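Local coordinates for protein oxidoreductase (Methanosarcina mazei, PDB 3KA7) that binds flavin-adenine dinucleotide and is probably a flavin-dependent oxidoreductase of the amine oxidoreductase family, at residues Phe54-Asn59 and Gly309-Thr314; Val79-Thr84 and Thr188-Gly193. All coordinates share one frame; numbering follows the deposited sequence.

Contact 1: residues Phe54-Asn59 and Gly309-Thr314; sequences FHMLPN and GVNEVT. With FAD (flavin-adenine dinucleotide), chain B.
N311 reaches across to F54 with its side-chain amide, and one hydrogen bond joins the two segments: ND2 of N311 donates to the backbone O of F54 at 3.1 Å. The bond is well made, 158° at the hydrogen, with the acceptor close to the amide plane of N311 and the donor on a lone pair in the plane of the F54 carbonyl. The other arm of the amide, OD1, sits in the plane of the F54 ring at its edge, 3.7 Å from CD1, and the ring and amide planes are turned 59° apart. Beyond F54 lies the flavin: C6 of FAD meets another part of the ring edge, 3.4 Å from CD2, while the backbone N of F54 donates to the flavin O4. M56, a selenomethionine, comes at N311 from the opposite direction; CG is anti to the backbone N (chi1 -174°), and the chain bends at the selenium to bring CE within 3.7 Å of ND2. Its backbone O takes a weak hydrogen bond from the flavin N3; with the bond to O4 this holds the pyrimidine edge of the isoalloxazine, so the contact backs the FAD site. An alanine in place of N311 would probably leave the F54 carbonyl without this donor and open a gap between the F54 ring edge and the M56 methyl. V313 forks over the backbone of F54 and H55, CG1 3.5 Å from F54 O and CG2 3.9 Å from ND1 of H55. That nitrogen is buried with no polar partner in the model. N311 lies on strand 307-311, beside strand 326-334, whose M329 touches F54, H55 and N311, and the loop leading to helix 64-71 is pinned between this sheet and the flavin, with W161 edge-to-face on F54.

Contact 2: residues Val79-Thr84 and Thr188-Gly193; sequences VRSEMT and TGIPEG
V79 and I190 exchange two backbone hydrogen bonds, N of V79 to O of I190 at 3.0 Å and N of I190 back to O of V79 at 2.8 Å. A third follows where the first strand has ended, from N of S81 to O of T188 at 2.9 Å, nearly straight (167°). These bonds make a small two-stranded antiparallel sheet of 78-80 and 189-191, in which V79 with I190 is the hydrogen-bonded pair and R80 with G189 the non-hydrogen-bonded one. The latter is close, 4.2 Å between CA of R80 and CA of G189, and a CB at G189 would probably collide with O of V79. V79 and I190 put their side chains on one face of this sheet, R80 on the other. Among the packing contacts, R80 folds back on itself (chi2 66°, chi3 62°), which lays its CD 3.2 Å from O of T188. Among the hydroxyls, S81 OG and T188 OG1 lie 2.9 Å apart, OG itself being hydrogen-bonded to the carbonyl of T296. A single water closes the end of the contact, donating to O of E82 at 3.0 Å and hydrogen-bonded also to OG1 of T84 and OG1 of T188, while T84 OG1 meets the backbone N of V298.

How the contacts relate
Along the chain, residues 54-59 come first, following strand 47-50, and contact 1 closes only when strand 307-311 delivers its partner some 250 residues later. Contact 2 opens and closes within that interval: 79-84 follows helix 64-71, whereas its partner segment 188-193 returns after the helices from 115 to 185, so its loop is nested in that of contact 1. Their centres are 7 Å apart, and the two touch directly: N of L57 probably hydrogen-bonds to O of G189 at 2.9 Å, and P191 packs on the H55 carbonyl. Together they bind the small two-stranded sheet, the flavin-side loop and the mixed sheet that holds strand 307-311 to one another.

Contact 1: residues Phe54-Asn59 and Gly309-Thr314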
loop_
_atom_site.group_PDB
_atom_site.type_symbol
_atom_site.label_atom_id
_atom_site.label_comp_id
_atom_site.label_asym_id
_atom_site.label_seq_id
_atom_site.Cartn_x
_atom_site.Cartn_y
_atom_site.Cartn_z
ATOM N N PHE A 54 -5.283 1.023 -5.276
ATOM C CA PHE A 54 -6.694 1.116 -5.600
ATOM C C PHE A 54 -7.150 2.577 -5.618
ATOM O O PHE A 54 -8.253 2.887 -5.166
ATOM C CB PHE A 54 -7.516 0.332 -4.570
ATOM C CG PHE A 54 -7.562 -1.163 -4.796
ATOM C CD1 PHE A 54 -8.784 -1.823 -4.826
ATOM C CD2 PHE A 54 -6.412 -1.914 -4.939
ATOM C CE1 PHE A 54 -8.849 -3.208 -5.004
ATOM C CE2 PHE A 54 -6.477 -3.301 -5.113
ATOM C CZ PHE A 54 -7.683 -3.935 -5.158
ATOM N N HIS A 55 -6.316 3.482 -6.138
ATOM C CA HIS A 55 -6.738 4.899 -6.247
ATOM C C HIS A 55 -7.197 5.487 -4.910
ATOM O O HIS A 55 -8.130 6.305 -4.857
ATOM C CB HIS A 55 -7.857 5.039 -7.281
ATOM C CG HIS A 55 -7.400 4.837 -8.696
ATOM N ND1 HIS A 55 -8.146 4.150 -9.633
ATOM C CD2 HIS A 55 -6.272 5.234 -9.330
ATOM C CE1 HIS A 55 -7.495 4.138 -10.785
ATOM N NE2 HIS A 55 -6.357 4.786 -10.626
HETATM N N MSE A 56 -6.536 5.082 -3.829
HETATM C CA MSE A 56 -6.991 5.448 -2.497
HETATM C C MSE A 56 -5.808 5.634 -1.555
HETATM O O MSE A 56 -4.825 4.883 -1.636
HETATM C CB MSE A 56 -7.945 4.357 -1.984
HETATM C CG MSE A 56 -8.618 4.647 -0.665
HETATM SE SE MSE A 56 -9.946 3.296 -0.268
HETATM C CE MSE A 56 -11.486 4.247 -1.018
ATOM N N LEU A 57 -5.890 6.650 -0.692
ATOM C CA LEU A 57 -4.908 6.882 0.373
ATOM C C LEU A 57 -5.478 6.382 1.701
ATOM O O LEU A 57 -6.614 6.716 2.058
ATOM C CB LEU A 57 -4.583 8.374 0.510
ATOM C CG LEU A 57 -3.993 9.097 -0.710
ATOM C CD1 LEU A 57 -3.612 10.541 -0.359
ATOM C CD2 LEU A 57 -2.803 8.358 -1.261
ATOM N N PRO A 58 -4.698 5.577 2.436
ATOM C CA PRO A 58 -5.181 4.996 3.689
ATOM C C PRO A 58 -5.652 6.043 4.710
ATOM O O PRO A 58 -6.632 5.805 5.443
ATOM C CB PRO A 58 -3.955 4.238 4.208
ATOM C CG PRO A 58 -3.246 3.828 2.961
ATOM C CD PRO A 58 -3.382 5.033 2.050
ATOM N N ASN A 59 -4.969 7.182 4.771
ATOM C CA ASN A 59 -5.370 8.242 5.698
ATOM C C ASN A 59 -5.901 9.489 4.989
ATOM O O ASN A 59 -5.958 10.577 5.579
ATOM C CB ASN A 59 -4.225 8.614 6.642
ATOM C CG ASN A 59 -3.822 7.483 7.573
ATOM O OD1 ASN A 59 -2.701 6.990 7.505
ATOM N ND2 ASN A 59 -4.720 7.093 8.480
ATOM N N GLY A 309 -12.078 -7.194 0.493
ATOM C CA GLY A 309 -12.897 -5.993 0.418
ATOM C C GLY A 309 -12.892 -5.415 -0.977
ATOM O O GLY A 309 -12.211 -5.911 -1.875
ATOM N N VAL A 310 -13.665 -4.359 -1.158
ATOM C CA VAL A 310 -13.767 -3.764 -2.466
ATOM C C VAL A 310 -14.001 -2.269 -2.328
ATOM O O VAL A 310 -14.487 -1.818 -1.284
ATOM C CB VAL A 310 -14.861 -4.506 -3.302
ATOM C CG1 VAL A 310 -15.591 -5.564 -2.479
ATOM C CG2 VAL A 310 -15.774 -3.570 -4.047
ATOM N N ASN A 311 -13.590 -1.496 -3.337
ATOM C CA ASN A 311 -13.930 -0.071 -3.381
ATOM C C ASN A 311 -14.511 0.327 -4.727
ATOM O O ASN A 311 -14.615 -0.499 -5.628
ATOM C CB ASN A 311 -12.773 0.855 -2.939
ATOM C CG ASN A 311 -11.640 0.982 -3.960
ATOM O OD1 ASN A 311 -11.682 0.428 -5.062
ATOM N ND2 ASN A 311 -10.605 1.744 -3.580
ATOM N N GLU A 312 -14.943 1.582 -4.827
ATOM C CA GLU A 312 -15.651 2.062 -6.006
ATOM C C GLU A 312 -15.311 3.533 -6.151
ATOM O O GLU A 312 -16.107 4.407 -5.792
ATOM C CB GLU A 312 -17.154 1.901 -5.781
ATOM C CG GLU A 312 -17.989 1.953 -7.031
ATOM C CD GLU A 312 -19.339 1.306 -6.816
ATOM O OE1 GLU A 312 -20.268 1.995 -6.327
ATOM O OE2 GLU A 312 -19.460 0.095 -7.113
ATOM N N VAL A 313 -14.118 3.822 -6.649
ATOM C CA VAL A 313 -13.613 5.184 -6.575
ATOM C C VAL A 313 -14.325 6.149 -7.519
ATOM O O VAL A 313 -14.172 7.372 -7.411
ATOM C CB VAL A 313 -12.091 5.247 -6.788
ATOM C CG1 VAL A 313 -11.376 4.444 -5.675
ATOM C CG2 VAL A 313 -11.719 4.737 -8.172
ATOM N N THR A 314 -15.088 5.598 -8.451
ATOM C CA THR A 314 -15.866 6.444 -9.355
ATOM C C THR A 314 -17.001 7.136 -8.589
ATOM O O THR A 314 -17.638 8.072 -9.098
ATOM C CB THR A 314 -16.408 5.646 -10.557
ATOM O OG1 THR A 314 -16.887 4.365 -10.108
ATOM C CG2 THR A 314 -15.298 5.421 -11.567
HETATM P PA FAD B . 7.504 1.262 -6.789
HETATM O O1A FAD B . 8.000 -0.112 -6.420
HETATM O O2A FAD B . 6.045 1.375 -7.164
HETATM O O5B FAD B . 8.392 1.833 -7.998
HETATM C C5B FAD B . 9.710 1.341 -8.203
HETATM C C4B FAD B . 10.119 1.910 -9.565
HETATM O O4B FAD B . 11.460 1.588 -9.876
HETATM C C3B FAD B . 9.240 1.337 -10.681
HETATM O O3B FAD B . 8.638 2.386 -11.422
HETATM C C2B FAD B . 10.220 0.532 -11.538
HETATM O O2B FAD B . 9.886 0.532 -12.913
HETATM C C1B FAD B . 11.548 1.224 -11.251
HETATM N N9A FAD B . 12.738 0.377 -11.404
HETATM C C8A FAD B . 12.943 -0.928 -11.006
HETATM N N7A FAD B . 14.232 -1.263 -11.306
HETATM C C5A FAD B . 14.823 -0.181 -11.881
HETATM C C6A FAD B . 16.092 0.036 -12.397
HETATM N N6A FAD B . 17.036 -0.890 -12.262
HETATM N N1A FAD B . 16.397 1.272 -12.930
HETATM C C2A FAD B . 15.460 2.284 -12.970
HETATM N N3A FAD B . 14.196 2.066 -12.464
HETATM C C4A FAD B . 13.899 0.849 -11.939
HETATM N N1 FAD B . -1.218 1.564 -1.428
HETATM C C2 FAD B . -2.089 2.495 -0.888
HETATM O O2 FAD B . -1.650 3.413 -0.183
HETATM N N3 FAD B . -3.450 2.367 -1.123
HETATM C C4 FAD B . -3.942 1.324 -1.887
HETATM O O4 FAD B . -5.149 1.205 -2.101
HETATM C C4X FAD B . -3.071 0.387 -2.424
HETATM N N5 FAD B . -3.560 -0.673 -3.175
HETATM C C5X FAD B . -2.674 -1.590 -3.715
HETATM C C6 FAD B . -3.148 -2.651 -4.486
HETATM C C7 FAD B . -2.262 -3.562 -5.048
HETATM C C7M FAD B . -2.804 -4.702 -5.873
HETATM C C8 FAD B . -0.900 -3.405 -4.826
HETATM C C8M FAD B . 0.091 -4.372 -5.407
HETATM C C9 FAD B . -0.422 -2.353 -4.048
HETATM C C9A FAD B . -1.311 -1.436 -3.495
HETATM N N10 FAD B . -0.836 -0.387 -2.720
HETATM C C10 FAD B . -1.708 0.526 -2.192
HETATM C "C1'" FAD B . 0.614 -0.255 -2.390
HETATM C "C2'" FAD B . 1.240 0.789 -3.322
HETATM O "O2'" FAD B . 0.814 0.546 -4.660
HETATM C "C3'" FAD B . 2.760 0.700 -3.217
HETATM O "O3'" FAD B . 3.131 0.644 -1.844
HETATM C "C4'" FAD B . 3.531 1.852 -3.855
HETATM O "O4'" FAD B . 3.080 2.135 -5.164
HETATM C "C5'" FAD B . 4.988 1.409 -3.939
HETATM O "O5'" FAD B . 5.755 2.549 -4.237
HETATM P P FAD B . 7.339 2.493 -4.147
HETATM O O1P FAD B . 7.845 3.827 -3.657
HETATM O O2P FAD B . 7.826 1.295 -3.356
HETATM O O3P FAD B . 7.876 2.345 -5.657
#

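Contact 2: residues Val79-Thr84 and Thr188-Gly193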
loop_
_atom_site.group_PDB
_atom_site.type_symbol
_atom_site.label_atom_id
_atom_site.label_comp_id
_atom_site.label_asym_id
_atom_site.label_seq_id
_atom_site.Cartn_x
_atom_site.Cartn_y
_atom_site.Cartn_z
ATOM N N VAL A 79 -10.186 13.844 -1.594
ATOM C CA VAL A 79 -11.473 13.877 -0.905
ATOM C C VAL A 79 -11.539 12.810 0.173
ATOM O O VAL A 79 -11.120 11.659 -0.046
ATOM C CB VAL A 79 -12.647 13.696 -1.864
ATOM C CG1 VAL A 79 -13.942 14.069 -1.155
ATOM C CG2 VAL A 79 -12.454 14.562 -3.127
ATOM N N ARG A 80 -12.042 13.194 1.344
ATOM C CA ARG A 80 -12.242 12.246 2.438
ATOM C C ARG A 80 -13.385 11.283 2.113
ATOM O O ARG A 80 -14.480 11.704 1.725
ATOM C CB ARG A 80 -12.524 12.984 3.754
ATOM C CG ARG A 80 -12.822 12.084 4.936
ATOM C CD ARG A 80 -11.639 11.228 5.360
ATOM N NE ARG A 80 -10.493 12.028 5.798
ATOM C CZ ARG A 80 -10.408 12.660 6.963
ATOM N NH1 ARG A 80 -11.408 12.602 7.831
ATOM N NH2 ARG A 80 -9.312 13.351 7.270
ATOM N N SER A 81 -13.127 9.987 2.266
ATOM C CA SER A 81 -14.129 8.966 1.979
ATOM C C SER A 81 -15.235 8.950 3.036
ATOM O O SER A 81 -15.022 9.338 4.185
ATOM C CB SER A 81 -13.491 7.575 1.966
ATOM O OG SER A 81 -12.572 7.394 0.906
ATOM N N GLU A 82 -16.402 8.468 2.634
ATOM C CA GLU A 82 -17.441 8.099 3.564
ATOM C C GLU A 82 -16.955 6.921 4.391
ATOM O O GLU A 82 -16.029 6.214 3.972
ATOM C CB GLU A 82 -18.707 7.750 2.796
ATOM C CG GLU A 82 -19.270 8.973 2.076
ATOM C CD GLU A 82 -19.354 10.198 2.983
ATOM O OE1 GLU A 82 -20.125 10.168 3.974
ATOM O OE2 GLU A 82 -18.650 11.199 2.706
HETATM N N MSE A 83 -17.542 6.734 5.571
HETATM C CA MSE A 83 -17.128 5.652 6.474
HETATM C C MSE A 83 -17.226 4.303 5.773
HETATM O O MSE A 83 -18.186 3.999 5.051
HETATM C CB MSE A 83 -17.949 5.645 7.791
HETATM C CG MSE A 83 -17.575 4.533 8.829
HETATM SE SE MSE A 83 -15.663 4.507 9.221
HETATM C CE MSE A 83 -15.502 6.267 10.083
ATOM N N THR A 84 -16.203 3.499 5.991
ATOM C CA THR A 84 -16.162 2.157 5.471
ATOM C C THR A 84 -17.282 1.317 6.070
ATOM O O THR A 84 -17.668 1.495 7.232
ATOM C CB THR A 84 -14.785 1.539 5.762
ATOM O OG1 THR A 84 -13.834 2.055 4.813
ATOM C CG2 THR A 84 -14.841 0.012 5.682
ATOM N N THR A 188 -9.893 6.964 5.133
ATOM C CA THR A 188 -9.419 6.900 3.760
ATOM C C THR A 188 -9.869 8.112 2.954
ATOM O O THR A 188 -10.742 8.885 3.372
ATOM C CB THR A 188 -9.922 5.621 3.057
ATOM O OG1 THR A 188 -11.347 5.686 2.913
ATOM C CG2 THR A 188 -9.581 4.391 3.865
ATOM N N GLY A 189 -9.261 8.270 1.788
ATOM C CA GLY A 189 -9.667 9.301 0.854
ATOM C C GLY A 189 -9.240 8.945 -0.556
ATOM O O GLY A 189 -8.476 8.007 -0.755
ATOM N N ILE A 190 -9.719 9.712 -1.531
ATOM C CA ILE A 190 -9.441 9.431 -2.941
ATOM C C ILE A 190 -8.904 10.672 -3.656
ATOM O O ILE A 190 -9.546 11.730 -3.649
ATOM C CB ILE A 190 -10.715 8.950 -3.683
ATOM C CG1 ILE A 190 -11.213 7.613 -3.118
ATOM C CG2 ILE A 190 -10.463 8.842 -5.197
ATOM C CD1 ILE A 190 -12.688 7.358 -3.447
ATOM N N PRO A 191 -7.721 10.556 -4.278
ATOM C CA PRO A 191 -7.186 11.690 -5.026
ATOM C C PRO A 191 -7.943 11.916 -6.344
ATOM O O PRO A 191 -8.238 10.964 -7.068
ATOM C CB PRO A 191 -5.741 11.260 -5.323
ATOM C CG PRO A 191 -5.817 9.764 -5.386
ATOM C CD PRO A 191 -6.855 9.367 -4.366
ATOM N N GLU A 192 -8.233 13.173 -6.670
ATOM C CA GLU A 192 -8.774 13.489 -7.986
ATOM C C GLU A 192 -7.794 13.020 -9.060
ATOM O O GLU A 192 -6.599 13.289 -8.967
ATOM C CB GLU A 192 -9.000 15.000 -8.114
ATOM C CG GLU A 192 -9.844 15.392 -9.314
ATOM C CD GLU A 192 -10.065 16.891 -9.416
ATOM O OE1 GLU A 192 -10.240 17.551 -8.367
ATOM O OE2 GLU A 192 -10.070 17.406 -10.557
ATOM N N GLY A 193 -8.305 12.343 -10.083
ATOM C CA GLY A 193 -7.482 11.814 -11.159
ATOM C C GLY A 193 -6.944 10.429 -10.837
ATOM O O GLY A 193 -6.197 9.843 -11.621
HETATM O O HOH W 1 -13.536 4.728 4.517
#